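Local coordinates for protein salmonella typhimurium DB7155 bacteriophage DET7 tailspike (Bacteriophage, PDB 2V5I) that probably binds and hydrolyses the O-antigen of its Salmonella host, serving the phage as its receptor-binding tailspike, at residues G196-F204 with V217-S228; T249-T260 with V281-L292. One frame throughout, in Å; residues are numbered along the deposited sequence.

Both contacts join consecutive coils of the parallel beta-helix, and along the chain they come in series, neither nested nor crossed. Contact 1 comes first: the chain leaves 196-204, runs through residues 205-216 and returns one coil on as 217-228, closing that loop against the corner it left. After strand 230-233 the chain enters contact 2, where 249-260 is met by 281-292 a coil further along. The two join directly, since strands 220-224 and 249-251 are neighbours. Gly225 O probably accepts a hydrogen bond from Gly254 N, and Ser228 OG probably bonds to Glu255 OE1. Both contacts also reach the second subunit, so the coils are tied into the trimer here.

Contact 1. Residues G196-F204 with V217-S228; sequences GGKDGIITF and VIGGRVHYGSGS
The ring of Phe204 meets Val217 at its edge, where Val217 CG2 lies near the ring plane, 3.9 Å from Phe204 CE2; the same ring stacks with Phe180 of strand 176-181. This is a corner of the right-handed parallel beta-helix known from the P22 tailspike family, with one coil lying over the next. On strand 220-224 two more rings turn from the interior. Arg221 grips His223 NE2 side-on, its CZ at the edge of the ring but the donating nitrogens tilted some 20° out of the ring plane, NH2 at 2.9 Å and NE by a longer bond. Arg221 NH2 also bonds to Ser240 O of the second subunit. The rings of His223 and Tyr224 both meet Trp251 edge-to-face, and Tyr224 OH bonds to Arg252.

Inside the coil, Ile202 and Val217 come tip to tip, CG2 to CG2 at 3.7 Å, whereas Ile201 and Val222 slide past each other in opposite directions. With chi2 at -179°, the outer branch of Ile201 is fully extended, and its CD1 lies 3.4 Å from His223 O. Backbone bonds close the turn: Gly196 N gives a nearly straight one to His223 O (2.8 Å, 170° at the hydrogen), Ser226 N reaches Gly197 O, and Ile201 N reaches Ser228 O. Beyond them a water gives a proton to Asp199 O at 2.7 Å and accepts one from Gly227 N at 2.8 Å.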
loop_
_atom_site.group_PDB
_atom_site.type_symbol
_atom_site.label_atom_id
_atom_site.label_comp_id
_atom_site.label_asym_id
_atom_site.label_seq_id
_atom_site.Cartn_x
_atom_site.Cartn_y
_atom_site.Cartn_z
ATOM N N GLY A 196 14.442 -6.179 -24.664
ATOM C CA GLY A 196 13.635 -5.958 -25.857
ATOM C C GLY A 196 14.339 -5.535 -27.128
ATOM O O GLY A 196 15.431 -5.043 -27.072
ATOM N N GLY A 197 13.670 -5.768 -28.262
ATOM C CA GLY A 197 14.081 -5.269 -29.567
ATOM C C GLY A 197 13.129 -4.223 -30.109
ATOM O O GLY A 197 12.552 -3.426 -29.367
ATOM N N LYS A 198 12.899 -4.235 -31.403
ATOM C CA LYS A 198 12.137 -3.153 -32.004
ATOM C C LYS A 198 10.656 -3.115 -31.567
ATOM O O LYS A 198 10.034 -2.043 -31.521
ATOM C CB LYS A 198 12.241 -3.304 -33.530
ATOM C CG LYS A 198 11.629 -2.165 -34.282
ATOM C CD LYS A 198 12.414 -0.904 -34.213
ATOM C CE LYS A 198 11.924 0.105 -35.248
ATOM N NZ LYS A 198 12.825 1.287 -35.407
ATOM N N ASP A 199 10.073 -4.290 -31.326
ATOM C CA ASP A 199 8.639 -4.406 -31.012
ATOM C C ASP A 199 8.401 -4.414 -29.503
ATOM O O ASP A 199 9.328 -4.511 -28.716
ATOM C CB ASP A 199 8.101 -5.617 -31.706
ATOM C CG ASP A 199 8.200 -5.498 -33.238
ATOM O OD1 ASP A 199 8.086 -4.363 -33.796
ATOM O OD2 ASP A 199 8.359 -6.551 -33.881
ATOM N N GLY A 200 7.158 -4.210 -29.089
ATOM C CA GLY A 200 6.813 -4.420 -27.699
ATOM C C GLY A 200 7.385 -5.725 -27.176
ATOM O O GLY A 200 7.523 -6.707 -27.930
ATOM N N ILE A 201 7.767 -5.744 -25.913
ATOM C CA ILE A 201 8.447 -6.934 -25.393
ATOM C C ILE A 201 7.512 -8.104 -25.243
ATOM O O ILE A 201 7.841 -9.206 -25.665
ATOM C CB ILE A 201 9.322 -6.645 -24.166
ATOM C CG1 ILE A 201 10.251 -5.468 -24.459
ATOM C CG2 ILE A 201 10.110 -7.897 -23.776
ATOM C CD1 ILE A 201 11.193 -5.049 -23.390
ATOM N N ILE A 202 6.391 -7.886 -24.528
ATOM C CA ILE A 202 5.336 -8.890 -24.428
ATOM C C ILE A 202 4.041 -8.261 -24.928
ATOM O O ILE A 202 3.662 -7.226 -24.428
ATOM C CB ILE A 202 5.156 -9.367 -22.969
ATOM C CG1 ILE A 202 6.524 -9.861 -22.396
ATOM C CG2 ILE A 202 4.071 -10.448 -22.895
ATOM C CD1 ILE A 202 6.606 -9.997 -20.878
ATOM N N THR A 203 3.388 -8.909 -25.896
ATOM C CA THR A 203 2.195 -8.359 -26.520
ATOM C C THR A 203 1.112 -9.430 -26.641
ATOM O O THR A 203 1.388 -10.545 -27.042
ATOM C CB THR A 203 2.538 -7.909 -27.983
ATOM O OG1 THR A 203 3.563 -6.924 -27.960
ATOM C CG2 THR A 203 1.302 -7.377 -28.696
ATOM N N PHE A 204 -0.091 -9.097 -26.185
ATOM C CA PHE A 204 -1.270 -9.895 -26.474
ATOM C C PHE A 204 -2.117 -9.122 -27.470
ATOM O O PHE A 204 -2.715 -8.101 -27.112
ATOM C CB PHE A 204 -2.049 -10.115 -25.152
ATOM C CG PHE A 204 -1.353 -10.999 -24.186
ATOM C CD1 PHE A 204 -1.292 -12.336 -24.384
ATOM C CD2 PHE A 204 -0.651 -10.453 -23.073
ATOM C CE1 PHE A 204 -0.601 -13.187 -23.440
ATOM C CE2 PHE A 204 -0.017 -11.312 -22.176
ATOM C CZ PHE A 204 0.042 -12.630 -22.395
ATOM N N VAL A 217 0.687 -11.012 -17.665
ATOM C CA VAL A 217 2.121 -11.010 -17.367
ATOM C C VAL A 217 2.186 -10.919 -15.844
ATOM O O VAL A 217 1.557 -10.046 -15.239
ATOM C CB VAL A 217 2.912 -9.862 -18.056
ATOM C CG1 VAL A 217 4.371 -10.067 -17.804
ATOM C CG2 VAL A 217 2.574 -9.843 -19.586
ATOM N N ILE A 218 2.787 -11.958 -15.230
ATOM C CA ILE A 218 2.854 -12.098 -13.766
ATOM C C ILE A 218 4.331 -12.226 -13.333
ATOM O O ILE A 218 5.014 -13.158 -13.757
ATOM C CB ILE A 218 1.998 -13.198 -13.211
ATOM C CG1 ILE A 218 0.552 -13.038 -13.695
ATOM C CG2 ILE A 218 1.979 -13.130 -11.683
ATOM C CD1 ILE A 218 -0.314 -14.292 -13.338
ATOM N N GLY A 219 4.793 -11.311 -12.522
ATOM C CA GLY A 219 6.138 -11.335 -12.021
ATOM C C GLY A 219 7.210 -10.998 -13.051
ATOM O O GLY A 219 6.913 -10.771 -14.225
ATOM N N GLY A 220 8.421 -10.886 -12.567
ATOM C CA GLY A 220 9.565 -10.759 -13.456
ATOM C C GLY A 220 9.752 -9.339 -13.989
ATOM O O GLY A 220 9.219 -8.394 -13.428
ATOM N N ARG A 221 10.656 -9.214 -14.962
ATOM C CA ARG A 221 11.105 -7.926 -15.451
ATOM C C ARG A 221 11.437 -7.967 -16.927
ATOM O O ARG A 221 11.829 -9.001 -17.480
ATOM C CB ARG A 221 12.463 -7.581 -14.801
ATOM C CG ARG A 221 12.668 -7.787 -13.379
ATOM C CD ARG A 221 14.187 -7.803 -13.005
ATOM N NE ARG A 221 14.842 -6.581 -13.450
ATOM C CZ ARG A 221 14.859 -5.420 -12.791
ATOM N NH1 ARG A 221 14.182 -5.266 -11.649
ATOM N NH2 ARG A 221 15.452 -4.350 -13.335
ATOM N N VAL A 222 11.272 -6.798 -17.545
ATOM C CA VAL A 222 11.700 -6.523 -18.906
ATOM C C VAL A 222 12.509 -5.216 -18.970
ATOM O O VAL A 222 12.304 -4.335 -18.185
ATOM C CB VAL A 222 10.513 -6.496 -19.877
ATOM C CG1 VAL A 222 9.778 -7.841 -19.875
ATOM C CG2 VAL A 222 9.543 -5.406 -19.579
ATOM N N HIS A 223 13.477 -5.185 -19.903
ATOM C CA HIS A 223 14.445 -4.074 -20.053
ATOM C C HIS A 223 14.508 -3.567 -21.512
ATOM O O HIS A 223 14.415 -4.366 -22.476
ATOM C CB HIS A 223 15.864 -4.525 -19.716
ATOM C CG HIS A 223 16.132 -4.824 -18.272
ATOM N ND1 HIS A 223 17.406 -5.056 -17.816
ATOM C CD2 HIS A 223 15.314 -4.902 -17.181
ATOM C CE1 HIS A 223 17.376 -5.272 -16.505
ATOM N NE2 HIS A 223 16.122 -5.163 -16.088
ATOM N N TYR A 224 14.648 -2.245 -21.654
ATOM C CA TYR A 224 14.847 -1.601 -22.958
ATOM C C TYR A 224 13.662 -1.921 -23.910
ATOM O O TYR A 224 12.501 -1.850 -23.463
ATOM C CB TYR A 224 16.254 -1.970 -23.536
ATOM C CG TYR A 224 17.377 -1.399 -22.699
ATOM C CD1 TYR A 224 17.585 -0.064 -22.634
ATOM C CD2 TYR A 224 18.247 -2.237 -21.964
ATOM C CE1 TYR A 224 18.632 0.487 -21.852
ATOM C CE2 TYR A 224 19.271 -1.708 -21.203
ATOM C CZ TYR A 224 19.440 -0.379 -21.123
ATOM O OH TYR A 224 20.448 0.163 -20.331
ATOM N N GLY A 225 13.923 -2.199 -25.180
ATOM C CA GLY A 225 12.873 -2.302 -26.194
ATOM C C GLY A 225 12.614 -0.908 -26.780
ATOM O O GLY A 225 12.711 0.123 -26.111
ATOM N N SER A 226 12.275 -0.869 -28.055
ATOM C CA SER A 226 11.979 0.409 -28.696
ATOM C C SER A 226 10.516 0.821 -28.445
ATOM O O SER A 226 10.151 2.003 -28.704
ATOM C CB SER A 226 12.118 0.278 -30.194
ATOM O OG SER A 226 13.423 -0.071 -30.597
ATOM N N GLY A 227 9.692 -0.151 -28.099
ATOM C CA GLY A 227 8.269 0.051 -27.790
ATOM C C GLY A 227 7.996 -0.150 -26.314
ATOM O O GLY A 227 8.810 0.267 -25.440
ATOM N N SER A 228 6.807 -0.622 -26.006
ATOM C CA SER A 228 6.371 -0.755 -24.626
ATOM C C SER A 228 6.718 -2.118 -24.055
ATOM O O SER A 228 6.864 -3.091 -24.805
ATOM C CB SER A 228 4.892 -0.402 -24.500
ATOM O OG SER A 228 4.687 0.962 -24.824
HETATM O O HOH W 1 16.116 -2.371 -27.187
HETATM O O HOH W 2 9.781 -2.619 -26.838
#

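Contact 2. Residues T249-T260 with V281-L292; sequences TSWRAGESGFKT and VALSPVWDGFDL
Phe258 lies alongside Phe290, one coil further along the beta-helix, both pointing the same way. Its CB lies 3.8 Å from Phe290 CD2. A chi1 of -56° then puts CG beside the backbone N and anti to the carbonyl carbon, 3.9 Å from Phe290 CE2, and Phe258 CD2 sits over one face of the Phe290 ring, 3.4 Å from Phe290 CE2. The offset stack has centroids 4.7 Å apart and planes 23° apart. Further out, Phe258 CE2 brings the ring edge to Val281 O, on strand 280-283 of the next coil, at 3.5 Å, with CZ close behind.

At the turn between, Ser256 OG accepts a bond from Asp288 N at 3.1 Å, and a water joins the same hydroxyl to Asp291 OD2, while Asp291 OD1 is held by Gln262 NE2. Ser284 O is buried without a polar partner, though Arg252 CA approaches it at 3.2 Å.

The pairing is parallel and in register, strand 249-251 on 281-283 and 258-260 on 290-291. Strand 323-330 of the next coil receives Leu283 and Phe290, while Asn133 of helix 132-137 touches Glu255 and Trp287, and Lys137 makes a cation-pi contact with Trp287.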
loop_
_atom_site.group_PDB
_atom_site.type_symbol
_atom_site.label_atom_id
_atom_site.label_comp_id
_atom_site.label_asym_id
_atom_site.label_seq_id
_atom_site.Cartn_x
_atom_site.Cartn_y
_atom_site.Cartn_z
ATOM N N THR A 249 8.068 -5.627 -13.428
ATOM C CA THR A 249 8.836 -4.393 -13.526
ATOM C C THR A 249 9.268 -4.220 -14.970
ATOM O O THR A 249 9.663 -5.186 -15.626
ATOM C CB THR A 249 10.096 -4.465 -12.632
ATOM O OG1 THR A 249 9.707 -4.601 -11.255
ATOM C CG2 THR A 249 10.996 -3.229 -12.821
ATOM N N SER A 250 9.173 -2.974 -15.475
ATOM C CA SER A 250 9.811 -2.532 -16.710
ATOM C C SER A 250 10.816 -1.451 -16.429
ATOM O O SER A 250 10.526 -0.526 -15.713
ATOM C CB SER A 250 8.773 -1.977 -17.708
ATOM O OG SER A 250 9.337 -1.204 -18.781
ATOM N N TRP A 251 11.996 -1.577 -17.032
ATOM C CA TRP A 251 13.077 -0.569 -16.905
ATOM C C TRP A 251 13.549 -0.101 -18.307
ATOM O O TRP A 251 13.808 -0.923 -19.229
ATOM C CB TRP A 251 14.267 -1.164 -16.185
ATOM C CG TRP A 251 15.476 -0.242 -15.992
ATOM C CD1 TRP A 251 15.571 0.896 -15.260
ATOM C CD2 TRP A 251 16.768 -0.485 -16.534
ATOM N NE1 TRP A 251 16.857 1.392 -15.307
ATOM C CE2 TRP A 251 17.618 0.535 -16.064
ATOM C CE3 TRP A 251 17.292 -1.508 -17.314
ATOM C CZ2 TRP A 251 18.982 0.575 -16.399
ATOM C CZ3 TRP A 251 18.643 -1.475 -17.652
ATOM C CH2 TRP A 251 19.475 -0.444 -17.156
ATOM N N ARG A 252 13.630 1.210 -18.464
ATOM C CA ARG A 252 14.121 1.897 -19.673
ATOM C C ARG A 252 13.409 1.482 -20.972
ATOM O O ARG A 252 14.007 1.373 -22.035
ATOM C CB ARG A 252 15.643 1.730 -19.796
ATOM C CG ARG A 252 16.427 2.560 -18.788
ATOM C CD ARG A 252 17.932 2.458 -18.995
ATOM N NE ARG A 252 18.624 3.326 -18.017
ATOM C CZ ARG A 252 19.941 3.426 -17.931
ATOM N NH1 ARG A 252 20.717 2.737 -18.730
ATOM N NH2 ARG A 252 20.486 4.220 -17.013
ATOM N N ALA A 253 12.093 1.360 -20.905
ATOM C CA ALA A 253 11.268 1.148 -22.119
ATOM C C ALA A 253 11.454 2.336 -23.040
ATOM O O ALA A 253 11.412 3.489 -22.646
ATOM C CB ALA A 253 9.798 1.015 -21.746
ATOM N N GLY A 254 11.682 2.019 -24.314
ATOM C CA GLY A 254 11.758 3.066 -25.365
ATOM C C GLY A 254 10.457 3.784 -25.566
ATOM O O GLY A 254 10.480 4.950 -26.029
ATOM N N GLU A 255 9.318 3.133 -25.247
ATOM C CA GLU A 255 8.014 3.795 -25.221
ATOM C C GLU A 255 7.545 3.854 -23.758
ATOM O O GLU A 255 8.144 4.599 -22.964
ATOM C CB GLU A 255 6.983 3.214 -26.225
ATOM C CG GLU A 255 5.812 4.176 -26.532
ATOM C CD GLU A 255 4.525 3.455 -27.086
ATOM O OE1 GLU A 255 4.511 2.199 -27.217
ATOM O OE2 GLU A 255 3.523 4.139 -27.321
ATOM N N SER A 256 6.604 3.011 -23.362
ATOM C CA SER A 256 6.026 3.037 -22.033
ATOM C C SER A 256 6.241 1.696 -21.355
ATOM O O SER A 256 6.410 0.644 -22.003
ATOM C CB SER A 256 4.552 3.339 -22.082
ATOM O OG SER A 256 4.354 4.687 -22.577
ATOM N N GLY A 257 6.202 1.699 -20.029
ATOM C CA GLY A 257 6.381 0.418 -19.312
ATOM C C GLY A 257 5.258 -0.558 -19.708
ATOM O O GLY A 257 5.498 -1.705 -20.050
ATOM N N PHE A 258 4.034 -0.087 -19.494
ATOM C CA PHE A 258 2.854 -0.859 -19.661
ATOM C C PHE A 258 1.798 -0.044 -20.406
ATOM O O PHE A 258 1.553 1.094 -20.046
ATOM C CB PHE A 258 2.296 -1.192 -18.257
ATOM C CG PHE A 258 3.303 -1.894 -17.368
ATOM C CD1 PHE A 258 3.553 -3.243 -17.472
ATOM C CD2 PHE A 258 4.114 -1.147 -16.469
ATOM C CE1 PHE A 258 4.521 -3.873 -16.682
ATOM C CE2 PHE A 258 5.090 -1.791 -15.650
ATOM C CZ PHE A 258 5.313 -3.119 -15.790
ATOM N N LYS A 259 1.230 -0.660 -21.433
ATOM C CA LYS A 259 0.376 0.093 -22.388
ATOM C C LYS A 259 -0.875 -0.661 -22.793
ATOM O O LYS A 259 -0.787 -1.813 -23.217
ATOM C CB LYS A 259 1.206 0.437 -23.622
ATOM C CG LYS A 259 0.494 1.209 -24.769
ATOM C CD LYS A 259 1.331 1.174 -26.029
ATOM C CE LYS A 259 0.690 1.901 -27.171
ATOM N NZ LYS A 259 1.691 1.945 -28.313
ATOM N N THR A 260 -2.013 0.032 -22.658
ATOM C CA THR A 260 -3.226 -0.380 -23.338
ATOM C C THR A 260 -3.340 0.416 -24.646
ATOM O O THR A 260 -3.404 1.639 -24.620
ATOM C CB THR A 260 -4.473 -0.104 -22.426
ATOM O OG1 THR A 260 -4.508 1.237 -21.990
ATOM C CG2 THR A 260 -4.437 -0.982 -21.194
ATOM N N VAL A 281 5.846 -2.021 -11.349
ATOM C CA VAL A 281 6.822 -0.934 -11.216
ATOM C C VAL A 281 7.352 -0.579 -12.579
ATOM O O VAL A 281 7.731 -1.470 -13.346
ATOM C CB VAL A 281 8.012 -1.396 -10.353
ATOM C CG1 VAL A 281 8.996 -0.262 -10.229
ATOM C CG2 VAL A 281 7.521 -1.834 -8.941
ATOM N N ALA A 282 7.305 0.733 -12.936
ATOM C CA ALA A 282 7.951 1.215 -14.189
ATOM C C ALA A 282 9.054 2.171 -13.803
ATOM O O ALA A 282 8.812 3.142 -13.094
ATOM C CB ALA A 282 6.962 1.884 -15.130
ATOM N N LEU A 283 10.278 1.931 -14.320
ATOM C CA LEU A 283 11.470 2.717 -13.985
ATOM C C LEU A 283 12.071 3.274 -15.300
ATOM O O LEU A 283 12.280 2.519 -16.281
ATOM C CB LEU A 283 12.514 1.820 -13.300
ATOM C CG LEU A 283 12.111 1.183 -11.979
ATOM C CD1 LEU A 283 13.296 0.378 -11.528
ATOM C CD2 LEU A 283 11.718 2.169 -10.995
ATOM N N SER A 284 12.301 4.590 -15.338
ATOM C CA SER A 284 12.963 5.286 -16.445
ATOM C C SER A 284 12.402 5.004 -17.850
ATOM O O SER A 284 13.206 4.852 -18.765
ATOM C CB SER A 284 14.444 4.953 -16.412
ATOM O OG SER A 284 14.998 5.367 -15.143
ATOM N N PRO A 285 11.075 4.954 -18.044
ATOM C CA PRO A 285 10.580 4.872 -19.446
ATOM C C PRO A 285 10.761 6.207 -20.170
ATOM O O PRO A 285 10.708 7.257 -19.564
ATOM C CB PRO A 285 9.089 4.580 -19.291
ATOM C CG PRO A 285 8.779 5.296 -18.052
ATOM C CD PRO A 285 9.939 5.050 -17.108
ATOM N N VAL A 286 11.034 6.104 -21.459
ATOM C CA VAL A 286 11.156 7.286 -22.329
ATOM C C VAL A 286 9.827 8.050 -22.447
ATOM O O VAL A 286 9.811 9.297 -22.482
ATOM C CB VAL A 286 11.790 6.913 -23.679
ATOM C CG1 VAL A 286 11.786 8.115 -24.622
ATOM C CG2 VAL A 286 13.170 6.368 -23.509
ATOM N N TRP A 287 8.707 7.331 -22.542
ATOM C CA TRP A 287 7.415 7.953 -22.527
ATOM C C TRP A 287 6.763 7.772 -21.141
ATOM O O TRP A 287 7.196 8.458 -20.209
ATOM C CB TRP A 287 6.572 7.419 -23.669
ATOM C CG TRP A 287 7.101 7.927 -25.003
ATOM C CD1 TRP A 287 8.266 7.547 -25.654
ATOM C CD2 TRP A 287 6.501 8.944 -25.838
ATOM N NE1 TRP A 287 8.390 8.261 -26.832
ATOM C CE2 TRP A 287 7.346 9.123 -26.958
ATOM C CE3 TRP A 287 5.358 9.736 -25.727
ATOM C CZ2 TRP A 287 7.058 10.027 -27.995
ATOM C CZ3 TRP A 287 5.069 10.650 -26.776
ATOM C CH2 TRP A 287 5.922 10.766 -27.890
ATOM N N ASP A 288 5.808 6.868 -20.958
ATOM C CA ASP A 288 4.988 6.831 -19.739
ATOM C C ASP A 288 5.366 5.613 -18.890
ATOM O O ASP A 288 5.798 4.589 -19.449
ATOM C CB ASP A 288 3.503 6.741 -20.068
ATOM C CG ASP A 288 2.958 7.977 -20.774
ATOM O OD1 ASP A 288 3.727 8.924 -21.096
ATOM O OD2 ASP A 288 1.700 7.972 -20.919
ATOM N N GLY A 289 5.114 5.653 -17.580
ATOM C CA GLY A 289 5.283 4.459 -16.770
ATOM C C GLY A 289 4.145 3.489 -17.161
ATOM O O GLY A 289 4.366 2.370 -17.597
ATOM N N PHE A 290 2.916 3.923 -16.857
ATOM C CA PHE A 290 1.712 3.183 -17.279
ATOM C C PHE A 290 0.890 4.115 -18.191
ATOM O O PHE A 290 0.550 5.230 -17.770
ATOM C CB PHE A 290 0.863 2.833 -16.052
ATOM C CG PHE A 290 1.504 1.837 -15.130
ATOM C CD1 PHE A 290 2.549 2.237 -14.258
ATOM C CD2 PHE A 290 1.099 0.537 -15.066
ATOM C CE1 PHE A 290 3.130 1.317 -13.423
ATOM C CE2 PHE A 290 1.710 -0.398 -14.179
ATOM C CZ PHE A 290 2.735 0.028 -13.404
ATOM N N ASP A 291 0.639 3.678 -19.436
ATOM C CA ASP A 291 -0.166 4.421 -20.433
ATOM C C ASP A 291 -1.459 3.656 -20.632
ATOM O O ASP A 291 -1.512 2.736 -21.428
ATOM C CB ASP A 291 0.590 4.495 -21.773
ATOM C CG ASP A 291 -0.186 5.202 -22.879
ATOM O OD1 ASP A 291 -1.293 5.743 -22.633
ATOM O OD2 ASP A 291 0.325 5.169 -24.022
ATOM N N LEU A 292 -2.490 4.048 -19.867
ATOM C CA LEU A 292 -3.729 3.298 -19.764
ATOM C C LEU A 292 -4.974 3.888 -20.437
ATOM O O LEU A 292 -6.098 3.449 -20.191
ATOM C CB LEU A 292 -4.039 2.940 -18.294
ATOM C CG LEU A 292 -2.859 2.353 -17.486
ATOM C CD1 LEU A 292 -3.285 2.042 -16.071
ATOM C CD2 LEU A 292 -2.287 1.145 -18.164
HETATM O O HOH W 3 10.316 1.467 -18.381
HETATM O O HOH W 4 17.601 4.180 -15.197
HETATM O O HOH W 5 10.635 6.836 -27.986
HETATM O O HOH W 6 2.739 4.910 -24.676
HETATM O O HOH W 7 -7.563 1.620 -21.782
#